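Endo-1,3-beta-glucanase, family GH16 (Zobellia galactanivorans, PDB 4CRQ) probably hydrolyses internal beta-1,3-glucosidic bonds of laminarin-type glucans, as the GH16 catalytic module of a modular laminarinase. Local coordinates at residues A97-G102 with C113-I118; Q36-E41 with L199-V204. The protein carries 1 engineered substitution. All coordinates share one frame; numbering follows the deposited sequence.

Contact 1. Residues A97-G102 with C113-I118; sequences AFWMLG and CGEIDI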
loop_
_atom_site.group_PDB
_atom_site.type_symbol
_atom_site.label_atom_id
_atom_site.label_comp_id
_atom_site.label_asym_id
_atom_site.label_seq_id
_atom_site.Cartn_x
_atom_site.Cartn_y
_atom_site.Cartn_z
ATOM N N ALA A 97 -4.534 0.972 -0.377
ATOM C CA ALA A 97 -3.331 0.170 -0.668
ATOM C C ALA A 97 -2.399 0.058 0.527
ATOM O O ALA A 97 -2.367 0.972 1.352
ATOM C CB ALA A 97 -2.563 0.744 -1.877
ATOM N N PHE A 98 -1.658 -1.056 0.579
ATOM C CA PHE A 98 -0.660 -1.347 1.590
ATOM C C PHE A 98 0.509 -1.801 0.739
ATOM O O PHE A 98 0.400 -2.803 0.025
ATOM C CB PHE A 98 -1.191 -2.454 2.487
ATOM C CG PHE A 98 -0.158 -3.108 3.423
ATOM C CD1 PHE A 98 0.849 -2.382 4.135
ATOM C CD2 PHE A 98 -0.238 -4.512 3.642
ATOM C CE1 PHE A 98 1.743 -3.042 5.002
ATOM C CE2 PHE A 98 0.654 -5.173 4.491
ATOM C CZ PHE A 98 1.649 -4.436 5.176
ATOM N N TRP A 99 1.617 -1.065 0.793
ATOM C CA TRP A 99 2.698 -1.278 -0.168
ATOM C C TRP A 99 4.051 -0.848 0.286
ATOM O O TRP A 99 4.194 -0.410 1.431
ATOM C CB TRP A 99 2.307 -0.635 -1.506
ATOM C CG TRP A 99 1.879 0.821 -1.476
ATOM C CD1 TRP A 99 0.859 1.424 -0.730
ATOM C CD2 TRP A 99 2.431 1.896 -2.291
ATOM N NE1 TRP A 99 0.758 2.763 -1.016
ATOM C CE2 TRP A 99 1.684 3.112 -1.946
ATOM C CE3 TRP A 99 3.451 1.974 -3.239
ATOM C CZ2 TRP A 99 1.962 4.340 -2.548
ATOM C CZ3 TRP A 99 3.715 3.200 -3.840
ATOM C CH2 TRP A 99 2.992 4.363 -3.503
ATOM N N MET A 100 5.056 -0.981 -0.583
ATOM C CA MET A 100 6.448 -0.697 -0.201
ATOM C C MET A 100 7.174 -0.106 -1.387
ATOM O O MET A 100 6.878 -0.451 -2.538
ATOM C CB MET A 100 7.184 -1.987 0.212
ATOM C CG MET A 100 6.464 -2.801 1.296
ATOM S SD MET A 100 7.380 -4.270 1.787
ATOM C CE MET A 100 8.604 -3.557 2.880
ATOM N N LEU A 101 8.117 0.783 -1.115
ATOM C CA LEU A 101 8.978 1.376 -2.160
ATOM C C LEU A 101 10.444 1.301 -1.759
ATOM O O LEU A 101 10.750 1.396 -0.563
ATOM C CB LEU A 101 8.607 2.846 -2.380
ATOM C CG LEU A 101 7.323 3.174 -3.166
ATOM C CD1 LEU A 101 6.903 4.625 -2.954
ATOM C CD2 LEU A 101 7.452 2.870 -4.649
ATOM N N GLY A 102 11.366 1.178 -2.723
ATOM C CA GLY A 102 12.791 1.129 -2.381
ATOM C C GLY A 102 13.254 2.448 -1.778
ATOM O O GLY A 102 12.860 3.531 -2.256
ATOM N N CYS A 113 13.402 2.242 -8.430
ATOM C CA CYS A 113 13.513 1.950 -6.996
ATOM C C CYS A 113 12.848 0.630 -6.589
ATOM O O CYS A 113 13.203 0.049 -5.567
ATOM C CB CYS A 113 12.897 3.073 -6.174
ATOM S SG CYS A 113 11.143 3.352 -6.521
ATOM N N GLY A 114 11.875 0.189 -7.395
ATOM C CA GLY A 114 11.082 -1.014 -7.129
ATOM C C GLY A 114 9.901 -0.671 -6.234
ATOM O O GLY A 114 9.957 0.240 -5.390
ATOM N N GLU A 115 8.819 -1.410 -6.425
ATOM C CA GLU A 115 7.610 -1.254 -5.650
ATOM C C GLU A 115 6.993 -2.614 -5.412
ATOM O O GLU A 115 6.858 -3.406 -6.342
ATOM C CB GLU A 115 6.624 -0.366 -6.408
ATOM C CG GLU A 115 5.266 -0.141 -5.713
ATOM C CD GLU A 115 4.273 0.683 -6.538
ATOM O OE1 GLU A 115 4.678 1.444 -7.443
ATOM O OE2 GLU A 115 3.051 0.595 -6.300
ATOM N N ILE A 116 6.591 -2.874 -4.173
ATOM C CA ILE A 116 5.884 -4.109 -3.817
ATOM C C ILE A 116 4.513 -3.686 -3.311
ATOM O O ILE A 116 4.413 -3.076 -2.245
ATOM C CB ILE A 116 6.603 -4.961 -2.731
ATOM C CG1 ILE A 116 8.078 -5.247 -3.114
ATOM C CG2 ILE A 116 5.812 -6.277 -2.463
ATOM C CD1 ILE A 116 8.886 -5.922 -2.007
ATOM N N ASP A 117 3.470 -3.988 -4.086
ATOM C CA ASP A 117 2.094 -3.743 -3.659
ATOM C C ASP A 117 1.605 -5.008 -2.958
ATOM O O ASP A 117 1.355 -6.022 -3.611
ATOM C CB ASP A 117 1.195 -3.372 -4.853
ATOM C CG ASP A 117 1.697 -2.144 -5.597
ATOM O OD1 ASP A 117 2.139 -1.183 -4.938
ATOM O OD2 ASP A 117 1.653 -2.114 -6.842
ATOM N N ILE A 118 1.484 -4.938 -1.623
ATOM C CA ILE A 118 1.086 -6.103 -0.815
ATOM C C ILE A 118 -0.419 -6.336 -0.977
ATOM O O ILE A 118 -0.875 -7.470 -1.192
ATOM C CB ILE A 118 1.504 -5.923 0.662
ATOM C CG1 ILE A 118 3.023 -5.701 0.706
ATOM C CG2 ILE A 118 1.041 -7.126 1.491
ATOM C CD1 ILE A 118 3.520 -5.351 2.085
#
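An antiparallel pair of the GH16 beta-jelly-roll, strands 94-102 and 115-117, sets W99 opposite D117 and L101 opposite E115. Four backbone hydrogen bonds join the segments; the middle two couple M100 and I116, with M100 N to I116 O at 2.8 Å and I116 N to M100 O at 2.9 Å. On the face carrying W99, L101, E115 and D117, the indole of W99 sits between its own N and carbonyl carbon (chi1 53°), which lays its benzo part across the extended E115 side chain, CE3 lying 3.4 Å from E115 OE2. E115 OE1 is held by W110 NE1, and W99 NE1 by N201. W99 CB lies 3.5 Å from D117 OD1. L101 CD2 lies alongside E115 CB at 3.8 Å. At the other end, I118 turns toward F98, and its CD1 makes a CH-pi contact over the phenyl face, 3.9 Å from the ring centroid, while CG2 packs on CE2 of F98 at 3.6 Å. E115 and D117 fit the first two acids of the GH16 signature E-x-D-x-x-E, whose first glutamate is generally the nucleophile, so strand 115-117 probably lines the substrate cleft.

Contact 2. Residues Q36-E41 with L199-V204; sequences QYYRRE and LLNMAV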
loop_
_atom_site.group_PDB
_atom_site.type_symbol
_atom_site.label_atom_id
_atom_site.label_comp_id
_atom_site.label_asym_id
_atom_site.label_seq_id
_atom_site.Cartn_x
_atom_site.Cartn_y
_atom_site.Cartn_z
ATOM N N GLN A 36 -7.941 12.898 -4.817
ATOM C CA GLN A 36 -7.869 13.357 -3.403
ATOM C C GLN A 36 -6.669 14.260 -3.089
ATOM O O GLN A 36 -5.590 14.163 -3.713
ATOM C CB GLN A 36 -7.831 12.185 -2.382
ATOM C CG GLN A 36 -6.468 11.495 -2.245
ATOM C CD GLN A 36 -5.960 10.826 -3.512
ATOM O OE1 GLN A 36 -6.750 10.311 -4.311
ATOM N NE2 GLN A 36 -4.632 10.831 -3.707
ATOM N N TYR A 37 -6.881 15.124 -2.107
ATOM C CA TYR A 37 -5.823 15.915 -1.527
ATOM C C TYR A 37 -5.492 15.278 -0.143
ATOM O O TYR A 37 -6.370 15.254 0.729
ATOM C CB TYR A 37 -6.278 17.365 -1.382
ATOM C CG TYR A 37 -5.235 18.371 -0.923
ATOM C CD1 TYR A 37 -4.701 18.362 0.405
ATOM C CD2 TYR A 37 -4.787 19.371 -1.801
ATOM C CE1 TYR A 37 -3.743 19.304 0.816
ATOM C CE2 TYR A 37 -3.830 20.313 -1.389
ATOM C CZ TYR A 37 -3.324 20.282 -0.091
ATOM O OH TYR A 37 -2.394 21.212 0.274
ATOM N N TYR A 38 -4.275 14.741 0.057
ATOM C CA TYR A 38 -3.949 14.126 1.338
ATOM C C TYR A 38 -3.719 15.164 2.414
ATOM O O TYR A 38 -3.125 16.209 2.170
ATOM C CB TYR A 38 -2.729 13.260 1.154
ATOM C CG TYR A 38 -2.952 11.961 0.364
ATOM C CD1 TYR A 38 -3.977 11.063 0.731
ATOM C CD2 TYR A 38 -2.121 11.619 -0.722
ATOM C CE1 TYR A 38 -4.180 9.858 0.058
ATOM C CE2 TYR A 38 -2.313 10.427 -1.418
ATOM C CZ TYR A 38 -3.338 9.553 -1.021
ATOM O OH TYR A 38 -3.547 8.363 -1.670
ATOM N N ARG A 39 -4.220 14.864 3.610
ATOM C CA ARG A 39 -4.015 15.722 4.824
ATOM C C ARG A 39 -3.735 14.877 6.039
ATOM O O ARG A 39 -4.158 13.708 6.119
ATOM C CB ARG A 39 -5.258 16.592 5.074
ATOM C CG ARG A 39 -5.689 17.406 3.820
ATOM C CD ARG A 39 -6.626 18.546 4.210
ATOM N NE ARG A 39 -5.920 19.554 5.022
ATOM C CZ ARG A 39 -6.464 20.277 6.019
ATOM N NH1 ARG A 39 -7.753 20.114 6.363
ATOM N NH2 ARG A 39 -5.733 21.175 6.676
ATOM N N ARG A 40 -3.036 15.473 7.000
ATOM C CA ARG A 40 -2.741 14.805 8.253
ATOM C C ARG A 40 -4.050 14.476 9.000
ATOM O O ARG A 40 -4.151 13.393 9.608
ATOM C CB ARG A 40 -1.838 15.682 9.142
ATOM C CG ARG A 40 -1.629 15.176 10.565
ATOM C CD ARG A 40 -0.851 13.867 10.577
ATOM N NE ARG A 40 -0.651 13.308 11.919
ATOM C CZ ARG A 40 -1.551 12.556 12.560
ATOM N NH1 ARG A 40 -2.755 12.249 12.031
ATOM N NH2 ARG A 40 -1.235 12.102 13.769
ATOM N N GLU A 41 -5.031 15.390 8.933
ATOM C CA GLU A 41 -6.309 15.304 9.668
ATOM C C GLU A 41 -7.080 14.021 9.387
ATOM O O GLU A 41 -7.869 13.549 10.226
ATOM C CB GLU A 41 -7.209 16.511 9.318
ATOM C CG GLU A 41 -8.417 16.694 10.239
ATOM C CD GLU A 41 -9.208 17.964 9.960
ATOM O OE1 GLU A 41 -9.714 18.164 8.853
ATOM O OE2 GLU A 41 -9.333 18.784 10.883
ATOM N N LEU A 199 4.180 1.887 3.037
ATOM C CA LEU A 199 3.163 2.931 2.854
ATOM C C LEU A 199 1.775 2.358 3.063
ATOM O O LEU A 199 1.512 1.174 2.766
ATOM C CB LEU A 199 3.213 3.527 1.426
ATOM C CG LEU A 199 4.565 4.107 0.957
ATOM C CD1 LEU A 199 5.349 3.084 0.149
ATOM C CD2 LEU A 199 4.362 5.347 0.101
ATOM N N LEU A 200 0.897 3.223 3.585
ATOM C CA LEU A 200 -0.544 2.966 3.676
ATOM C C LEU A 200 -1.254 4.186 3.149
ATOM O O LEU A 200 -0.881 5.327 3.484
ATOM C CB LEU A 200 -0.959 2.744 5.143
ATOM C CG LEU A 200 -0.580 1.400 5.758
ATOM C CD1 LEU A 200 -0.751 1.514 7.261
ATOM C CD2 LEU A 200 -1.404 0.237 5.193
ATOM N N ASN A 201 -2.303 3.974 2.357
ATOM C CA ASN A 201 -3.105 5.119 1.874
ATOM C C ASN A 201 -4.460 4.690 1.410
ATOM O O ASN A 201 -4.714 3.477 1.206
ATOM C CB ASN A 201 -2.404 5.840 0.683
ATOM C CG ASN A 201 -2.418 4.988 -0.605
ATOM O OD1 ASN A 201 -1.653 4.031 -0.706
ATOM N ND2 ASN A 201 -3.293 5.313 -1.569
ATOM N N MET A 202 -5.341 5.676 1.216
ATOM C CA MET A 202 -6.557 5.387 0.460
ATOM C C MET A 202 -6.772 6.527 -0.539
ATOM O O MET A 202 -7.053 7.666 -0.124
ATOM C CB MET A 202 -7.796 5.167 1.333
ATOM C CG MET A 202 -9.011 4.720 0.479
ATOM S SD MET A 202 -10.287 3.888 1.474
ATOM C CE MET A 202 -10.593 5.053 2.817
ATOM N N ALA A 203 -6.618 6.240 -1.837
ATOM C CA ALA A 203 -6.849 7.231 -2.879
ATOM C C ALA A 203 -8.346 7.261 -3.228
ATOM O O ALA A 203 -9.094 6.314 -2.894
ATOM C CB ALA A 203 -5.996 6.940 -4.112
ATOM N N VAL A 204 -8.778 8.357 -3.865
ATOM C CA VAL A 204 -10.123 8.468 -4.419
ATOM C C VAL A 204 -9.963 8.827 -5.903
ATOM O O VAL A 204 -9.421 9.913 -6.249
ATOM C CB VAL A 204 -10.994 9.526 -3.710
ATOM C CG1 VAL A 204 -12.403 9.555 -4.298
ATOM C CG2 VAL A 204 -11.014 9.282 -2.193
#
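Strands 36-38 and 199-204 run roughly antiparallel, at 150°, but their axes come no nearer than 7.1 Å, so the link is made through the side chains of Q36 and Y38. Both strands pair with strand 62-70 in the GH16 beta-jelly-roll. Q36 reaches across with CG between its own N and carbonyl carbon (chi1 78°) and the chain bent again at chi2, which brings OE1 2.9 Å from V204 N in a nearly straight bond (168°), the donor standing above the amide plane. The other end of that amide, NE2, is bonded to E34, so both ends fix its rotation. OE1 also rests 3.5 Å from A203 CB. With an alanine here the amide is gone, and V204 N would probably lose this acceptor and E34 this donor. Over one face of the Y38 ring lies Q36 CG, 3.6 Å above the plane and offset toward the rim. The phenol oxygen OH of Y38 takes a weak hydrogen bond from N201 ND2 at 3.1 Å, with ring and amide nearly perpendicular; N201 OD1 accepts from W99 NE1, its stronger partner. M202 O approaches the edge of the Y38 ring, near its plane, 3.6 Å from CE1.

Contacts 1 and 2 have centres about 16 Å apart; strand 94-102 of contact 1 and strand 196-204 of contact 2 are antiparallel neighbours. L199 N and W99 O, 2.8 Å apart, are hydrogen-bonded across them, and W99 NE1 to N201 OD1 at 2.7 Å makes a second bond. N201, a residue of contact 2, thus reaches the indole of contact 1. F98 CD1 packs on L200 CD2 at 3.6 Å. Contact 1 carries the strand that probably lines the cleft; the side chain of L101 lies about 4 Å from a bound acetate, which probably comes from the crystallisation liquor and at most hints at a pocket. The calcium ion, held by E10, G48 and D225, is about 13 Å from the F98 side chain.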